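Local coordinates for protein hypothetical glycoside hydrolase (Parabacteroides distasonis, PDB 3TAW) that is of unknown function but resembles carbohydrate-active enzymes of the glycoside hydrolase type built on a five-bladed beta-propeller, at residues A[203-208]-A[242-247]; A[281-286]-A[322-327]. One frame throughout, in Å; residues are numbered along the deposited sequence.

Interaction 1 of 2, residues A[203-208]-A[242-247]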
# COMPACT_ATOMS: atom_id res chain seq x y z
N TRP A 203 6.35 7.84 -2.52
CA TRP A 203 5.73 7.65 -1.20
C TRP A 203 4.94 8.88 -0.80
O TRP A 203 5.14 9.98 -1.35
CB TRP A 203 6.80 7.28 -0.15
CG TRP A 203 7.72 8.42 0.15
CD1 TRP A 203 8.82 8.80 -0.55
CD2 TRP A 203 7.55 9.38 1.19
NE1 TRP A 203 9.38 9.92 0.01
CE2 TRP A 203 8.61 10.30 1.09
CE3 TRP A 203 6.61 9.54 2.21
CZ2 TRP A 203 8.75 11.38 1.96
CZ3 TRP A 203 6.75 10.60 3.08
CH2 TRP A 203 7.81 11.52 2.94
N GLY A 204 4.03 8.70 0.14
CA GLY A 204 3.32 9.82 0.73
C GLY A 204 1.81 9.69 0.72
O GLY A 204 1.25 8.86 -0.01
N GLU A 205 1.18 10.54 1.52
CA GLU A 205 -0.26 10.65 1.66
C GLU A 205 -0.77 12.04 1.21
O GLU A 205 -1.67 12.14 0.41
CB GLU A 205 -0.63 10.42 3.14
CG GLU A 205 -2.09 10.59 3.47
CD GLU A 205 -2.38 10.58 4.98
OE1 GLU A 205 -1.50 10.95 5.80
OE2 GLU A 205 -3.51 10.25 5.35
N LYS A 206 -0.19 13.11 1.75
CA LYS A 206 -0.64 14.47 1.46
C LYS A 206 -0.18 14.99 0.09
O LYS A 206 -0.78 15.90 -0.45
CB LYS A 206 -0.13 15.42 2.54
CG LYS A 206 -0.67 15.13 3.94
CD LYS A 206 -0.05 16.08 4.97
CE LYS A 206 -0.91 16.25 6.23
NZ LYS A 206 -1.68 15.03 6.63
N ASN A 207 0.94 14.44 -0.40
CA ASN A 207 1.45 14.65 -1.75
C ASN A 207 2.16 13.36 -2.14
O ASN A 207 2.42 12.52 -1.29
CB ASN A 207 2.49 15.79 -1.78
CG ASN A 207 1.94 17.10 -1.27
OD1 ASN A 207 1.33 17.85 -2.03
ND2 ASN A 207 2.15 17.39 0.02
N VAL A 208 2.49 13.23 -3.42
CA VAL A 208 3.36 12.16 -3.89
C VAL A 208 4.82 12.69 -3.88
O VAL A 208 5.19 13.60 -4.64
CB VAL A 208 2.94 11.66 -5.27
CG1 VAL A 208 3.94 10.63 -5.81
CG2 VAL A 208 1.53 11.05 -5.19
N SER A 242 -8.41 15.56 -4.60
CA SER A 242 -8.42 16.98 -4.28
C SER A 242 -8.04 17.28 -2.84
O SER A 242 -7.78 18.45 -2.50
CB SER A 242 -9.80 17.57 -4.62
OG SER A 242 -10.88 16.69 -4.25
N GLN A 243 -8.02 16.26 -1.97
CA GLN A 243 -7.51 16.43 -0.61
C GLN A 243 -6.25 15.65 -0.32
O GLN A 243 -5.37 16.13 0.40
CB GLN A 243 -8.58 16.09 0.44
CG GLN A 243 -8.14 16.50 1.85
CD GLN A 243 -9.19 16.22 2.91
OE1 GLN A 243 -8.96 15.45 3.85
NE2 GLN A 243 -10.34 16.85 2.77
N LEU A 244 -6.17 14.42 -0.85
CA LEU A 244 -4.99 13.56 -0.67
C LEU A 244 -4.64 12.87 -1.97
O LEU A 244 -5.52 12.60 -2.79
CB LEU A 244 -5.20 12.50 0.42
CG LEU A 244 -5.57 12.95 1.83
CD1 LEU A 244 -5.99 11.73 2.67
CD2 LEU A 244 -4.46 13.77 2.50
N THR A 245 -3.35 12.59 -2.13
CA THR A 245 -2.81 11.74 -3.22
C THR A 245 -1.86 10.71 -2.58
O THR A 245 -0.66 10.98 -2.37
CB THR A 245 -2.03 12.56 -4.26
OG1 THR A 245 -1.03 13.34 -3.61
CG2 THR A 245 -2.97 13.49 -5.04
N GLU A 246 -2.41 9.56 -2.23
CA GLU A 246 -1.71 8.60 -1.38
C GLU A 246 -1.29 7.37 -2.18
O GLU A 246 -2.14 6.65 -2.76
CB GLU A 246 -2.58 8.19 -0.18
CG GLU A 246 -1.90 7.26 0.78
CD GLU A 246 -2.56 7.20 2.14
OE1 GLU A 246 -3.75 7.58 2.23
OE2 GLU A 246 -1.88 6.80 3.11
N CYS A 247 0.01 7.12 -2.21
CA CYS A 247 0.55 6.04 -3.02
C CYS A 247 -0.11 4.69 -2.68
O CYS A 247 -0.48 4.44 -1.55
CB CYS A 247 2.06 5.96 -2.84
SG CYS A 247 2.91 7.39 -3.50
O HOH W 1 -5.20 8.42 4.20
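Two carboxylates, those of Glu205 and Glu246, lie side by side with OE2 of Glu205 only 4.1 Å from OE1 of Glu246. One water sits between them and donates to both, at 2.7 Å from Glu205 OE2 and 2.6 Å from Glu246 OE1, so a single molecule bridges the two carboxylates. The planes differ by 39°, and the chains run the same way: Glu205 places CG opposite its backbone N (chi1 176°) and extends from there, laying that CG 3.7 Å from Glu246 OE1. Ser178 OG binds the other oxygen of Glu246, while an unidentified ligand, probably from the crystallisation liquor, hydrogen-bonds Glu205 OE2, consistent with a pocket here.

Two backbone bonds, one of them weak, join the segments. Cys247 N donates to Gly204 O at 3.1 Å with an N-H...O angle of 156°, and the CA-H of Glu246 approaches the same oxygen. The weak bond, 3.1 Å, joins Thr245 N to Glu205 O. Leu244 flanks that carbonyl with CB and CD2, and its CD1 rests beside the Glu205 carboxylate. Thr245 OG1 comes within 3.4 Å of Asn207 CA, with the Val208 side chain crossing at about a right angle. Cys247 SG lies 3.6 Å from Trp203 N.

Residues 203-208 run from the end of strand 199-203 through the loop that leads to antiparallel strand 209-213, and pack on the start of strand 244-254 within one mixed sheet, in keeping with a beta-propeller blade. Strand 179-186 pairs antiparallel with 199-203 and parallel with 244-254.

Interaction 2 of 2, residues A[281-286]-A[322-327]. With EDO (1,2-ethanediol), chain I.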
# COMPACT_ATOMS: atom_id res chain seq x y z
N TYR A 281 -12.38 7.87 -0.88
CA TYR A 281 -11.12 7.54 -1.56
C TYR A 281 -11.43 6.70 -2.80
O TYR A 281 -11.94 5.56 -2.69
CB TYR A 281 -10.19 6.76 -0.65
CG TYR A 281 -9.53 7.49 0.51
CD1 TYR A 281 -10.27 7.98 1.58
CD2 TYR A 281 -8.14 7.58 0.59
CE1 TYR A 281 -9.65 8.59 2.68
CE2 TYR A 281 -7.52 8.18 1.66
CZ TYR A 281 -8.26 8.67 2.72
OH TYR A 281 -7.64 9.24 3.79
N CYS A 282 -11.09 7.25 -3.97
CA CYS A 282 -11.23 6.56 -5.25
C CYS A 282 -9.84 6.47 -5.85
O CYS A 282 -9.04 7.36 -5.64
CB CYS A 282 -12.13 7.36 -6.19
SG CYS A 282 -13.79 7.69 -5.53
N ALA A 283 -9.57 5.41 -6.60
CA ALA A 283 -8.22 5.15 -7.03
C ALA A 283 -7.90 5.75 -8.40
O ALA A 283 -8.68 5.62 -9.32
CB ALA A 283 -7.97 3.61 -7.03
N GLY A 284 -6.72 6.35 -8.51
CA GLY A 284 -6.23 6.95 -9.75
C GLY A 284 -4.91 6.33 -10.20
O GLY A 284 -4.39 5.40 -9.59
N GLN A 285 -4.38 6.84 -11.31
CA GLN A 285 -3.08 6.41 -11.80
C GLN A 285 -2.30 7.57 -12.37
O GLN A 285 -2.87 8.47 -12.97
CB GLN A 285 -3.20 5.29 -12.87
CG GLN A 285 -3.92 4.05 -12.32
CD GLN A 285 -3.92 2.89 -13.25
OE1 GLN A 285 -3.07 2.78 -14.15
NE2 GLN A 285 -4.85 1.96 -13.02
N ALA A 286 -1.00 7.55 -12.13
CA ALA A 286 -0.07 8.50 -12.72
C ALA A 286 0.98 7.75 -13.53
O ALA A 286 1.21 6.56 -13.30
CB ALA A 286 0.59 9.34 -11.65
N VAL A 322 -11.91 2.62 -1.72
CA VAL A 322 -11.39 1.46 -2.42
C VAL A 322 -9.89 1.72 -2.47
O VAL A 322 -9.36 2.30 -3.43
CB VAL A 322 -12.05 1.23 -3.81
CG1 VAL A 322 -13.48 0.75 -3.62
CG2 VAL A 322 -12.01 2.46 -4.73
N PHE A 323 -9.21 1.28 -1.40
CA PHE A 323 -7.86 1.70 -1.10
C PHE A 323 -6.87 0.69 -1.69
O PHE A 323 -6.61 -0.37 -1.10
CB PHE A 323 -7.66 1.87 0.41
CG PHE A 323 -6.44 2.66 0.77
CD1 PHE A 323 -6.46 4.06 0.74
CD2 PHE A 323 -5.25 2.01 1.08
CE1 PHE A 323 -5.31 4.78 1.06
CE2 PHE A 323 -4.11 2.72 1.40
CZ PHE A 323 -4.13 4.09 1.39
N VAL A 324 -6.36 1.01 -2.87
CA VAL A 324 -5.55 0.09 -3.64
C VAL A 324 -4.18 -0.04 -3.05
O VAL A 324 -3.55 0.95 -2.73
CB VAL A 324 -5.52 0.45 -5.15
CG1 VAL A 324 -6.95 0.30 -5.73
CG2 VAL A 324 -4.94 1.84 -5.37
N GLU A 325 -3.71 -1.28 -2.87
CA GLU A 325 -2.47 -1.47 -2.10
C GLU A 325 -1.66 -2.72 -2.41
O GLU A 325 -0.47 -2.77 -2.08
CB GLU A 325 -2.82 -1.41 -0.61
CG GLU A 325 -1.62 -1.39 0.35
CD GLU A 325 -2.01 -1.01 1.79
OE1 GLU A 325 -3.06 -0.37 1.98
OE2 GLU A 325 -1.27 -1.37 2.75
N GLY A 326 -2.30 -3.75 -2.98
CA GLY A 326 -1.65 -5.00 -3.39
C GLY A 326 -1.96 -5.27 -4.86
O GLY A 326 -3.08 -5.08 -5.32
N LEU A 327 -0.96 -5.72 -5.62
CA LEU A 327 -1.12 -5.95 -7.06
C LEU A 327 -0.17 -7.03 -7.51
O LEU A 327 1.04 -6.92 -7.27
CB LEU A 327 -0.88 -4.65 -7.82
CG LEU A 327 -0.99 -4.73 -9.35
CD1 LEU A 327 -2.41 -5.22 -9.79
CD2 LEU A 327 -0.64 -3.36 -9.98
C1 EDO I . 4.23 -7.67 -5.62
O1 EDO I . 5.34 -8.59 -5.71
C2 EDO I . 4.40 -6.46 -6.54
O2 EDO I . 3.26 -5.57 -6.56
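The Tyr281 and Phe323 rings meet obliquely, their planes at 65° and their centroids 6.0 Å apart. Tyr281 CD2 lies 3.9 Å from Phe323 CD1, at the edge of the phenylalanine ring and in its plane. Glu325 OE1 also lies at the edge of that ring, in its plane, whereas the tyrosine ring takes Tyr317 in an edge-to-face pairing. The phenylalanine reaches its partner because CG stands opposite the backbone N (chi1 -164°), which carries the ring alongside Tyr281, both side chains pointing the same way.

A single backbone bond ties the segments, from Val322 N to Tyr281 O at 3.1 Å, with an N-H...O angle of 158°; the donor is tilted out of the carbonyl plane. CG2 of Val322 leans on the same oxygen at 3.7 Å. Further along, the Ala283 methyl meets both branches of Val324, with CB 3.7 Å from CG1 and 3.9 Å from CG2. Past Val324 the strands part. At the distant end Leu327 O accepts a bond of 2.7 Å from O2 of 1,2-ethanediol, probably a crystallisation additive.

The two strands belong to different sheets, consistent with an interface between adjacent blades of the propeller. Strand 281-288 is flanked by 257-265 and 296-299, while 322-330 borders 333-340, whose Leu336 and Tyr338 pack on Val324. Asn263 of strand 257-265 holds Val324 N through OD1.

In the fold
Interactions 1 and 2 have centres 11 Å apart and touch directly. Leu244 CD1 of interaction 1 packs 3.2 Å from Tyr281 OH of interaction 2, and Glu246 OE1 lies 3.4 Å from Phe323 CE1 and 3.9 Å from Tyr281 CE2. The bridged carboxylate therefore borders the aromatic pair. Arg122 reaches both contacts, bonding Cys247 O and making a long, weak ion pair with Glu325 OE2. Unidentified ligand, probably from the crystallisation liquor, is modelled about 3 Å from the Glu205 side chain and about 4 Å from that of Tyr281, nearest atoms, which may mean that both contacts border a pocket, probably where adjoining blades meet.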